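Local coordinates for 16S rRNA processing protein (Pseudomonas aeruginosa, PDB 2F1L), which is probably an accessory factor for the last step of 30S ribosomal subunit assembly, needed for efficient processing of 16S rRNA, at residues Val29-Ser40 with Val76-Arg87; Tyr114-Lys122 with Val133-Asp144. All blocks are in the same frame, centred on the assembly; numbering follows the deposited sequence. Where two conformers were deposited one is given.

Contact 1: residues Val29-Ser40 with Val76-Arg87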
loop_
_atom_site.group_PDB
_atom_site.type_symbol
_atom_site.label_atom_id
_atom_site.label_comp_id
_atom_site.label_asym_id
_atom_site.label_seq_id
_atom_site.Cartn_x
_atom_site.Cartn_y
_atom_site.Cartn_z
ATOM N N VAL A 29 -1.094 24.525 -1.292
ATOM C CA VAL A 29 -2.392 25.141 -1.259
ATOM C C VAL A 29 -3.193 24.542 -2.363
ATOM O O VAL A 29 -2.633 23.958 -3.220
ATOM C CB VAL A 29 -2.329 26.658 -1.415
ATOM C CG1 VAL A 29 -1.624 27.275 -0.179
ATOM C CG2 VAL A 29 -1.643 27.043 -2.718
ATOM N N TYR A 30 -4.519 24.653 -2.297
ATOM C CA TYR A 30 -5.379 24.203 -3.373
ATOM C C TYR A 30 -6.359 25.311 -3.632
ATOM O O TYR A 30 -7.145 25.674 -2.759
ATOM C CB TYR A 30 -6.118 22.947 -2.956
ATOM C CG TYR A 30 -6.900 22.356 -4.077
ATOM C CD1 TYR A 30 -6.287 21.543 -4.992
ATOM C CD2 TYR A 30 -8.254 22.626 -4.230
ATOM C CE1 TYR A 30 -6.983 21.006 -6.049
ATOM C CE2 TYR A 30 -8.969 22.101 -5.301
ATOM C CZ TYR A 30 -8.316 21.292 -6.211
ATOM O OH TYR A 30 -8.986 20.727 -7.284
ATOM N N GLY A 31 -6.300 25.866 -4.831
ATOM C CA GLY A 31 -7.225 26.940 -5.192
ATOM C C GLY A 31 -6.859 28.223 -4.478
ATOM O O GLY A 31 -5.799 28.345 -3.871
ATOM N N ILE A 32 -7.747 29.189 -4.533
ATOM C CA ILE A 32 -7.405 30.522 -4.101
ATOM C C ILE A 32 -8.308 31.021 -2.980
ATOM O O ILE A 32 -8.271 32.187 -2.632
ATOM C CB ILE A 32 -7.498 31.507 -5.303
ATOM C CG1 ILE A 32 -8.932 31.666 -5.748
ATOM C CG2 ILE A 32 -6.640 31.050 -6.495
ATOM C CD1 ILE A 32 -9.112 32.882 -6.537
ATOM N N ARG A 33 -9.137 30.147 -2.441
ATOM C CA ARG A 33 -10.098 30.531 -1.426
ATOM C C ARG A 33 -9.680 29.996 -0.046
ATOM O O ARG A 33 -10.464 30.027 0.922
ATOM C CB ARG A 33 -11.480 30.033 -1.849
ATOM C CG ARG A 33 -11.982 30.741 -3.133
ATOM C CD ARG A 33 -13.370 30.230 -3.568
ATOM N NE ARG A 33 -13.993 30.987 -4.668
ATOM C CZ ARG A 33 -14.288 32.303 -4.653
ATOM N NH1 ARG A 33 -13.999 33.085 -3.611
ATOM N NH2 ARG A 33 -14.856 32.873 -5.717
ATOM N N GLY A 34 -8.443 29.493 0.019
ATOM C CA GLY A 34 -7.815 29.121 1.269
ATOM C C GLY A 34 -7.756 27.654 1.632
ATOM O O GLY A 34 -7.285 27.312 2.726
ATOM N N GLU A 35 -8.224 26.782 0.744
ATOM C CA GLU A 35 -8.061 25.346 0.987
ATOM C C GLU A 35 -6.598 24.976 0.868
ATOM O O GLU A 35 -5.798 25.677 0.203
ATOM C CB GLU A 35 -8.921 24.501 0.048
ATOM C CG GLU A 35 -10.437 24.701 0.343
ATOM C CD GLU A 35 -11.389 23.874 -0.529
ATOM O OE1 GLU A 35 -10.945 22.998 -1.301
ATOM O OE2 GLU A 35 -12.606 24.085 -0.418
ATOM N N VAL A 36 -6.255 23.867 1.528
ATOM C CA VAL A 36 -4.911 23.332 1.472
ATOM C C VAL A 36 -4.908 21.933 0.816
ATOM O O VAL A 36 -5.923 21.210 0.790
ATOM C CB VAL A 36 -4.282 23.257 2.876
ATOM C CG1 VAL A 36 -4.048 24.644 3.452
ATOM C CG2 VAL A 36 -5.144 22.454 3.845
ATOM N N LYS A 37 -3.749 21.562 0.289
ATOM C CA LYS A 37 -3.544 20.276 -0.328
ATOM C C LYS A 37 -2.816 19.415 0.705
ATOM O O LYS A 37 -1.888 19.853 1.367
ATOM C CB LYS A 37 -2.727 20.443 -1.587
ATOM C CG LYS A 37 -2.681 19.233 -2.500
ATOM C CD LYS A 37 -1.380 19.218 -3.276
ATOM C CE LYS A 37 -1.507 18.801 -4.743
ATOM N NZ LYS A 37 -0.132 18.410 -5.173
ATOM N N VAL A 38 -3.295 18.195 0.836
ATOM C CA VAL A 38 -3.005 17.335 1.959
ATOM C C VAL A 38 -2.762 15.932 1.428
ATOM O O VAL A 38 -3.535 15.429 0.619
ATOM C CB VAL A 38 -4.206 17.345 2.939
ATOM C CG1 VAL A 38 -4.157 16.195 3.884
ATOM C CG2 VAL A 38 -4.202 18.646 3.740
ATOM N N TYR A 39 -1.660 15.318 1.842
ATOM C CA TYR A 39 -1.503 13.908 1.623
ATOM C C TYR A 39 -2.145 13.206 2.831
ATOM O O TYR A 39 -2.034 13.687 3.974
ATOM C CB TYR A 39 -0.026 13.520 1.490
ATOM C CG TYR A 39 0.700 13.962 0.226
ATOM C CD1 TYR A 39 0.096 13.931 -1.004
ATOM C CD2 TYR A 39 2.044 14.319 0.274
ATOM C CE1 TYR A 39 0.797 14.283 -2.163
ATOM C CE2 TYR A 39 2.746 14.670 -0.865
ATOM C CZ TYR A 39 2.113 14.660 -2.085
ATOM O OH TYR A 39 2.791 15.031 -3.234
ATOM N N SER A 40 -2.837 12.094 2.592
ATOM C CA SER A 40 -3.447 11.339 3.694
ATOM C C SER A 40 -2.720 10.039 3.951
ATOM O O SER A 40 -2.371 9.365 3.015
ATOM C CB SER A 40 -4.888 11.010 3.373
ATOM O OG SER A 40 -5.371 10.036 4.263
ATOM N N VAL A 76 -4.790 12.875 -3.792
ATOM C CA VAL A 76 -4.557 13.865 -2.736
ATOM C C VAL A 76 -5.865 14.430 -2.271
ATOM O O VAL A 76 -6.884 14.266 -2.950
ATOM C CB VAL A 76 -3.742 15.057 -3.211
ATOM C CG1 VAL A 76 -2.320 14.608 -3.627
ATOM C CG2 VAL A 76 -4.464 15.801 -4.367
ATOM N N LEU A 77 -5.836 15.144 -1.149
ATOM C CA LEU A 77 -7.027 15.741 -0.627
ATOM C C LEU A 77 -6.939 17.254 -0.661
ATOM O O LEU A 77 -5.845 17.804 -0.564
ATOM C CB LEU A 77 -7.223 15.337 0.809
ATOM C CG LEU A 77 -7.847 13.975 1.059
ATOM C CD1 LEU A 77 -6.823 12.908 0.786
ATOM C CD2 LEU A 77 -8.298 13.865 2.531
ATOM N N ALA A 78 -8.098 17.910 -0.744
ATOM C CA ALA A 78 -8.233 19.348 -0.447
ATOM C C ALA A 78 -9.089 19.516 0.804
ATOM O O ALA A 78 -10.144 18.892 0.957
ATOM C CB ALA A 78 -8.852 20.111 -1.620
ATOM N N ALA A 79 -8.624 20.372 1.688
ATOM C CA ALA A 79 -9.219 20.530 2.991
ATOM C C ALA A 79 -9.454 22.006 3.258
ATOM O O ALA A 79 -8.592 22.819 2.948
ATOM C CB ALA A 79 -8.291 19.981 4.015
ATOM N N LYS A 80 -10.630 22.321 3.802
ATOM C CA LYS A 80 -10.991 23.661 4.212
ATOM C C LYS A 80 -10.916 23.700 5.726
ATOM O O LYS A 80 -11.632 22.966 6.398
ATOM C CB LYS A 80 -12.407 24.020 3.727
ATOM C CG LYS A 80 -12.897 25.464 4.057
ATOM C CD LYS A 80 -12.203 26.540 3.196
ATOM C CE LYS A 80 -12.593 27.997 3.573
ATOM N NZ LYS A 80 -12.502 28.195 5.033
ATOM N N LEU A 81 -10.036 24.552 6.252
ATOM C CA LEU A 81 -9.879 24.733 7.699
ATOM C C LEU A 81 -10.592 26.002 8.167
ATOM O O LEU A 81 -10.650 27.011 7.452
ATOM C CB LEU A 81 -8.408 24.787 8.085
ATOM C CG LEU A 81 -7.530 23.670 7.508
ATOM C CD1 LEU A 81 -6.131 23.861 8.003
ATOM C CD2 LEU A 81 -8.047 22.305 7.885
ATOM N N LYS A 82 -11.124 25.948 9.389
ATOM C CA LYS A 82 -11.976 27.018 9.878
ATOM C C LYS A 82 -11.143 28.269 9.971
ATOM O O LYS A 82 -10.042 28.234 10.483
ATOM C CB LYS A 82 -12.612 26.680 11.232
ATOM C CG LYS A 82 -13.635 27.710 11.650
ATOM C CD LYS A 82 -14.456 27.288 12.846
ATOM C CE LYS A 82 -15.334 28.436 13.265
ATOM N NZ LYS A 82 -15.716 28.317 14.695
ATOM N N GLY A 83 -11.665 29.355 9.416
ATOM C CA GLY A 83 -11.008 30.659 9.470
ATOM C C GLY A 83 -9.772 30.829 8.602
ATOM O O GLY A 83 -9.048 31.813 8.756
ATOM N N LEU A 84 -9.532 29.891 7.694
ATOM C CA LEU A 84 -8.441 29.998 6.717
ATOM C C LEU A 84 -9.105 30.230 5.356
ATOM O O LEU A 84 -9.535 29.287 4.686
ATOM C CB LEU A 84 -7.580 28.718 6.747
ATOM C CG LEU A 84 -6.377 28.580 5.829
ATOM C CD1 LEU A 84 -5.428 29.712 6.063
ATOM C CD2 LEU A 84 -5.655 27.301 6.073
ATOM N N ASP A 85 -9.212 31.498 4.967
ATOM C CA ASP A 85 -10.031 31.896 3.813
ATOM C C ASP A 85 -9.338 32.563 2.633
ATOM O O ASP A 85 -10.013 33.105 1.772
ATOM C CB ASP A 85 -11.177 32.762 4.300
ATOM C CG ASP A 85 -11.963 32.087 5.388
ATOM O OD1 ASP A 85 -12.370 30.920 5.212
ATOM O OD2 ASP A 85 -12.172 32.713 6.433
ATOM N N ASP A 86 -8.010 32.536 2.555
ATOM C CA ASP A 86 -7.351 32.837 1.256
ATOM C C ASP A 86 -6.052 32.107 1.054
ATOM O O ASP A 86 -5.407 31.633 1.997
ATOM C CB ASP A 86 -7.085 34.323 1.094
ATOM C CG ASP A 86 -6.034 34.793 2.024
ATOM O OD1 ASP A 86 -6.359 34.898 3.203
ATOM O OD2 ASP A 86 -4.886 34.976 1.595
ATOM N N ARG A 87 -5.660 32.054 -0.208
ATOM C CA ARG A 87 -4.489 31.265 -0.626
ATOM C C ARG A 87 -3.234 31.714 0.077
ATOM O O ARG A 87 -2.378 30.918 0.350
ATOM C CB ARG A 87 -4.326 31.360 -2.139
ATOM C CG ARG A 87 -3.176 30.552 -2.777
ATOM C CD ARG A 87 -3.094 30.963 -4.223
ATOM N NE ARG A 87 -2.138 30.214 -5.029
ATOM C CZ ARG A 87 -2.361 29.006 -5.520
ATOM N NH1 ARG A 87 -3.492 28.358 -5.293
ATOM N NH2 ARG A 87 -1.454 28.448 -6.269
HETATM O O HOH W 1 -9.174 26.691 4.519
HETATM O O HOH W 2 -12.609 20.708 -0.471
#

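Contact 2: residues Tyr114-Lys122 with Val133-Asp144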
loop_
_atom_site.group_PDB
_atom_site.type_symbol
_atom_site.label_atom_id
_atom_site.label_comp_id
_atom_site.label_asym_id
_atom_site.label_seq_id
_atom_site.Cartn_x
_atom_site.Cartn_y
_atom_site.Cartn_z
ATOM N N TYR A 114 -14.385 -4.745 11.030
ATOM C CA TYR A 114 -14.256 -6.170 11.077
ATOM C C TYR A 114 -14.104 -6.644 9.664
ATOM O O TYR A 114 -14.635 -6.063 8.726
ATOM C CB TYR A 114 -15.487 -6.823 11.671
ATOM C CG TYR A 114 -15.628 -6.614 13.134
ATOM C CD1 TYR A 114 -14.607 -6.986 14.007
ATOM C CD2 TYR A 114 -16.799 -6.069 13.660
ATOM C CE1 TYR A 114 -14.744 -6.813 15.376
ATOM C CE2 TYR A 114 -16.952 -5.891 15.020
ATOM C CZ TYR A 114 -15.922 -6.262 15.875
ATOM O OH TYR A 114 -16.088 -6.084 17.227
ATOM N N TRP A 115 -13.358 -7.722 9.542
ATOM C CA TRP A 115 -13.275 -8.486 8.315
ATOM C C TRP A 115 -14.647 -8.866 7.762
ATOM O O TRP A 115 -14.872 -8.821 6.548
ATOM C CB TRP A 115 -12.491 -9.772 8.587
ATOM C CG TRP A 115 -11.036 -9.672 8.411
ATOM C CD1 TRP A 115 -10.251 -8.532 8.350
ATOM C CD2 TRP A 115 -10.156 -10.775 8.266
ATOM N NE1 TRP A 115 -8.930 -8.880 8.154
ATOM C CE2 TRP A 115 -8.843 -10.253 8.114
ATOM C CE3 TRP A 115 -10.347 -12.171 8.246
ATOM C CZ2 TRP A 115 -7.724 -11.087 7.962
ATOM C CZ3 TRP A 115 -9.235 -12.998 8.084
ATOM C CH2 TRP A 115 -7.939 -12.450 7.951
ATOM N N HIS A 116 -15.547 -9.265 8.640
ATOM C CA HIS A 116 -16.807 -9.784 8.179
ATOM C C HIS A 116 -17.720 -8.597 7.709
ATOM O O HIS A 116 -18.597 -8.789 6.866
ATOM C CB HIS A 116 -17.401 -10.775 9.235
ATOM C CG HIS A 116 -16.459 -11.900 9.626
ATOM N ND1 HIS A 116 -15.543 -12.457 8.754
ATOM C CD2 HIS A 116 -16.313 -12.577 10.793
ATOM C CE1 HIS A 116 -14.871 -13.417 9.368
ATOM N NE2 HIS A 116 -15.317 -13.507 10.607
ATOM N N GLN A 117 -17.473 -7.373 8.188
ATOM C CA GLN A 117 -18.139 -6.173 7.638
ATOM C C GLN A 117 -17.771 -5.806 6.177
ATOM O O GLN A 117 -18.565 -5.229 5.482
ATOM C CB GLN A 117 -17.817 -4.967 8.500
ATOM C CG GLN A 117 -18.423 -4.984 9.872
ATOM C CD GLN A 117 -18.126 -3.689 10.569
ATOM O OE1 GLN A 117 -16.963 -3.311 10.706
ATOM N NE2 GLN A 117 -19.171 -2.964 10.957
ATOM N N LEU A 118 -16.552 -6.110 5.739
ATOM C CA LEU A 118 -16.113 -5.876 4.357
ATOM C C LEU A 118 -16.624 -6.917 3.337
ATOM O O LEU A 118 -16.787 -6.593 2.160
ATOM C CB LEU A 118 -14.583 -5.805 4.311
ATOM C CG LEU A 118 -13.999 -4.705 5.224
ATOM C CD1 LEU A 118 -12.493 -4.783 5.217
ATOM C CD2 LEU A 118 -14.482 -3.305 4.835
ATOM N N GLU A 119 -16.870 -8.145 3.798
ATOM C CA GLU A 119 -17.412 -9.226 2.969
ATOM C C GLU A 119 -18.710 -8.820 2.311
ATOM O O GLU A 119 -19.627 -8.341 2.964
ATOM C CB GLU A 119 -17.638 -10.487 3.802
ATOM C CG GLU A 119 -16.402 -11.346 3.884
ATOM C CD GLU A 119 -16.335 -12.258 5.101
ATOM O OE1 GLU A 119 -17.384 -12.669 5.656
ATOM O OE2 GLU A 119 -15.193 -12.568 5.494
ATOM N N GLY A 120 -18.788 -9.013 1.008
ATOM C CA GLY A 120 -19.986 -8.684 0.265
ATOM C C GLY A 120 -20.000 -7.282 -0.290
ATOM O O GLY A 120 -20.891 -6.954 -1.036
ATOM N N LEU A 121 -19.014 -6.447 0.040
ATOM C CA LEU A 121 -18.955 -5.109 -0.546
ATOM C C LEU A 121 -18.589 -5.197 -2.005
ATOM O O LEU A 121 -17.717 -6.006 -2.397
ATOM C CB LEU A 121 -17.934 -4.242 0.157
ATOM C CG LEU A 121 -18.256 -3.775 1.576
ATOM C CD1 LEU A 121 -17.133 -2.928 2.082
ATOM C CD2 LEU A 121 -19.534 -3.003 1.589
ATOM N N LYS A 122 -19.270 -4.379 -2.806
ATOM C CA LYS A 122 -18.961 -4.234 -4.213
ATOM C C LYS A 122 -17.693 -3.398 -4.314
ATOM O O LYS A 122 -17.555 -2.384 -3.647
ATOM C CB LYS A 122 -20.110 -3.547 -4.947
ATOM C CG LYS A 122 -21.441 -4.321 -4.956
ATOM C CD LYS A 122 -22.655 -3.347 -5.194
ATOM C CE LYS A 122 -23.998 -3.724 -4.463
ATOM N NZ LYS A 122 -24.589 -2.484 -3.775
ATOM N N VAL A 133 -17.089 -8.530 -5.844
ATOM C CA VAL A 133 -17.423 -8.391 -4.427
ATOM C C VAL A 133 -16.311 -9.003 -3.607
ATOM O O VAL A 133 -15.688 -9.965 -4.022
ATOM C CB VAL A 133 -18.774 -9.095 -4.013
ATOM C CG1 VAL A 133 -19.991 -8.338 -4.516
ATOM C CG2 VAL A 133 -18.844 -10.484 -4.506
ATOM N N ILE A 134 -16.075 -8.455 -2.431
ATOM C CA ILE A 134 -15.128 -9.029 -1.504
ATOM C C ILE A 134 -15.741 -10.309 -0.992
ATOM O O ILE A 134 -16.844 -10.315 -0.448
ATOM C CB ILE A 134 -14.841 -8.067 -0.343
ATOM C CG1 ILE A 134 -14.034 -6.875 -0.846
ATOM C CG2 ILE A 134 -14.051 -8.749 0.753
ATOM C CD1 ILE A 134 -14.060 -5.709 0.048
ATOM N N ASP A 135 -15.029 -11.403 -1.202
ATOM C CA ASP A 135 -15.460 -12.701 -0.761
ATOM C C ASP A 135 -14.944 -12.925 0.643
ATOM O O ASP A 135 -15.675 -13.400 1.500
ATOM C CB ASP A 135 -14.894 -13.771 -1.692
ATOM C CG ASP A 135 -15.369 -15.147 -1.336
ATOM O OD1 ASP A 135 -16.495 -15.474 -1.710
ATOM O OD2 ASP A 135 -14.620 -15.896 -0.686
ATOM N N HIS A 136 -13.668 -12.615 0.863
ATOM C CA HIS A 136 -13.060 -12.736 2.194
ATOM C C HIS A 136 -11.713 -12.043 2.187
ATOM O O HIS A 136 -11.313 -11.475 1.161
ATOM C CB HIS A 136 -12.944 -14.186 2.700
ATOM C CG HIS A 136 -12.070 -15.075 1.868
ATOM N ND1 HIS A 136 -12.495 -15.640 0.680
ATOM C CD2 HIS A 136 -10.822 -15.571 2.093
ATOM C CE1 HIS A 136 -11.536 -16.418 0.190
ATOM N NE2 HIS A 136 -10.505 -16.388 1.024
ATOM N N LEU A 137 -11.082 -12.021 3.359
ATOM C CA LEU A 137 -9.831 -11.316 3.588
ATOM C C LEU A 137 -8.780 -12.308 3.996
ATOM O O LEU A 137 -9.105 -13.360 4.508
ATOM C CB LEU A 137 -9.981 -10.222 4.649
ATOM C CG LEU A 137 -10.447 -8.946 3.939
ATOM C CD1 LEU A 137 -11.929 -8.941 3.871
ATOM C CD2 LEU A 137 -9.971 -7.697 4.606
ATOM N N LEU A 138 -7.527 -11.983 3.728
ATOM C CA LEU A 138 -6.416 -12.849 4.101
ATOM C C LEU A 138 -5.462 -12.108 4.999
ATOM O O LEU A 138 -5.173 -10.951 4.791
ATOM C CB LEU A 138 -5.626 -13.323 2.881
ATOM C CG LEU A 138 -6.350 -14.093 1.779
ATOM C CD1 LEU A 138 -5.349 -14.393 0.657
ATOM C CD2 LEU A 138 -7.005 -15.386 2.241
ATOM N N GLU A 139 -4.968 -12.801 6.000
ATOM C CA GLU A 139 -3.901 -12.303 6.825
ATOM C C GLU A 139 -2.615 -12.758 6.113
ATOM O O GLU A 139 -2.513 -13.903 5.685
ATOM C CB GLU A 139 -4.110 -12.894 8.210
ATOM C CG GLU A 139 -3.285 -12.337 9.363
ATOM C CD GLU A 139 -3.431 -13.221 10.597
ATOM O OE1 GLU A 139 -4.562 -13.714 10.819
ATOM O OE2 GLU A 139 -2.423 -13.458 11.304
ATOM N N THR A 140 -1.651 -11.858 5.979
ATOM C CA THR A 140 -0.479 -12.089 5.174
ATOM C C THR A 140 0.859 -11.864 5.882
ATOM O O THR A 140 1.923 -12.021 5.274
ATOM C CB THR A 140 -0.441 -11.091 4.026
ATOM O OG1 THR A 140 -0.139 -9.792 4.561
ATOM C CG2 THR A 140 -1.774 -11.047 3.265
ATOM N N GLY A 141 0.852 -11.459 7.132
ATOM C CA GLY A 141 2.113 -11.039 7.731
ATOM C C GLY A 141 2.530 -9.612 7.352
ATOM O O GLY A 141 3.518 -9.109 7.842
ATOM N N ALA A 142 1.802 -8.961 6.463
ATOM C CA ALA A 142 1.958 -7.533 6.233
ATOM C C ALA A 142 0.518 -6.981 6.128
ATOM O O ALA A 142 -0.324 -7.323 6.921
ATOM C CB ALA A 142 2.776 -7.306 4.941
ATOM N N ASN A 143 0.179 -6.222 5.111
ATOM C CA ASN A 143 -1.203 -5.790 4.971
ATOM C C ASN A 143 -2.116 -6.954 4.701
ATOM O O ASN A 143 -1.726 -7.918 4.057
ATOM C CB ASN A 143 -1.294 -4.811 3.811
ATOM C CG ASN A 143 -0.271 -3.768 3.931
ATOM O OD1 ASN A 143 -0.370 -2.980 4.882
ATOM N ND2 ASN A 143 0.815 -3.814 3.075
ATOM N N ASP A 144 -3.355 -6.846 5.165
ATOM C CA ASP A 144 -4.389 -7.786 4.778
ATOM C C ASP A 144 -4.718 -7.681 3.291
ATOM O O ASP A 144 -4.612 -6.612 2.691
ATOM C CB ASP A 144 -5.638 -7.520 5.591
ATOM C CG ASP A 144 -5.445 -7.800 7.056
ATOM O OD1 ASP A 144 -4.694 -8.744 7.373
ATOM O OD2 ASP A 144 -6.055 -7.090 7.893
#

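Contact 1: residues Val29-Ser40 with Val76-Arg87
Val-36 and Ala-79 form one antiparallel hydrogen-bonded pair and Val-38 and Leu-77 the next, between them the non-hydrogen-bonded pair Lys-37 and Ala-78. The bond from Val-36 N to Ala-79 O measures 2.9 Å. On the face carrying Val-36, Val-38, Leu-77 and Ala-79 the packing is aliphatic, with Val-36 CG2 4.0 Å from Ala-79 CB. On the reverse face the Ala-78 methyl sits over the Tyr-30 ring, a CH-pi contact 4.1 Å from CB to centroid.

Arg-87 reaches back with CG anti to its backbone N (chi1 -178°) and its chain extended to NE. Its NH1 donates to Gly-31 O at 2.7 Å, in the guanidinium plane but well above the carbonyl plane, while Val-29 CG2 covers one guanidinium face. A water accepts from Leu-81 N and lies within bonding distance of Gly-34 O and Leu-84 O, though it may not serve all its acceptors at once. Lys-80 NZ forms a salt bridge with Asp-85 OD1 (2.7 Å), spanning the type II turn Leu-81 to Leu-84.

In the antiparallel sheet of the RimM N-terminal domain, strand 35-40 lies between 20-27 and 76-81, strand 61-73 flanks 76-81, and helix 87-91, N-capped by Asp-86, packs against Val-29 and Val-36.

Contact 2: residues Tyr114-Lys122 with Val133-Asp144
Leu-137 packs its CB over one face of the Trp-115 indole, 3.7 Å from the centroid of the five-membered ring and only 12° off its normal. This CH-pi contact lies at the tight end of the interface. Leu-137 CD2 extends the cover over the same face, near Trp-115 CD1 and NE1, and also meets Leu-118 CD1 at 3.9 Å. Ile-134 holds CG1 anti to its carbonyl carbon (chi1 -70°), which carries CD1 to 4.1 Å from Leu-121 CB and close to the Leu-118 carbonyl O.

Two backbone bonds fix the register beside this apolar core: Gly-120 N donates to Ile-134 O at 2.8 Å, and Ile-134 N to Leu-121 O at 2.9 Å. Next to them Lys-122 and Val-133 form an antiparallel non-hydrogen-bonded pair. Gly-120 falls inside the type II turn Leu-118 to Leu-121, at backbone angles that call for glycine.

The outer side is looser. Trp-115 NE1 points at Asp-144 OD2, but at 3.4 Å this straight bond is weak; the ring and carboxylate planes stand 84° apart, and OD2 also bonds to an unidentified ligand. Glu-119 CG lies against Asp-135 O. Glu-139, its CB near Trp-115 CH2, forms a salt bridge with Arg-102 of the second subunit.

The arrangement is a short, weakly bonded helical turn laid over strand 130-138, which pairs antiparallel with 122-125 and 145-149 in the mixed sheet of the PRC-barrel domain of the RimM family.

Overall arrangement
From the N terminus the chain first makes contact 1, where 76-87 returns to 29-40 across 35 intervening residues, about half of them strand, and closes a loop within the N-terminal RimM domain. Contact 2 follows in series: 133-144 comes back to 114-122 after only ten residues, a shorter closure within the PRC-barrel domain. The two loops neither nest nor cross. The centres of contact 1 and contact 2 lie about 33 Å apart, on opposite sides of the chain's centre. Between contact 1 and contact 2 the nearest atoms are about 13 Å apart. Contact 1 joins neighbouring strands of the N-terminal sheet, and contact 2 lays the turn 115-118 on strand 130-138 of the other sheet. Both border the second subunit.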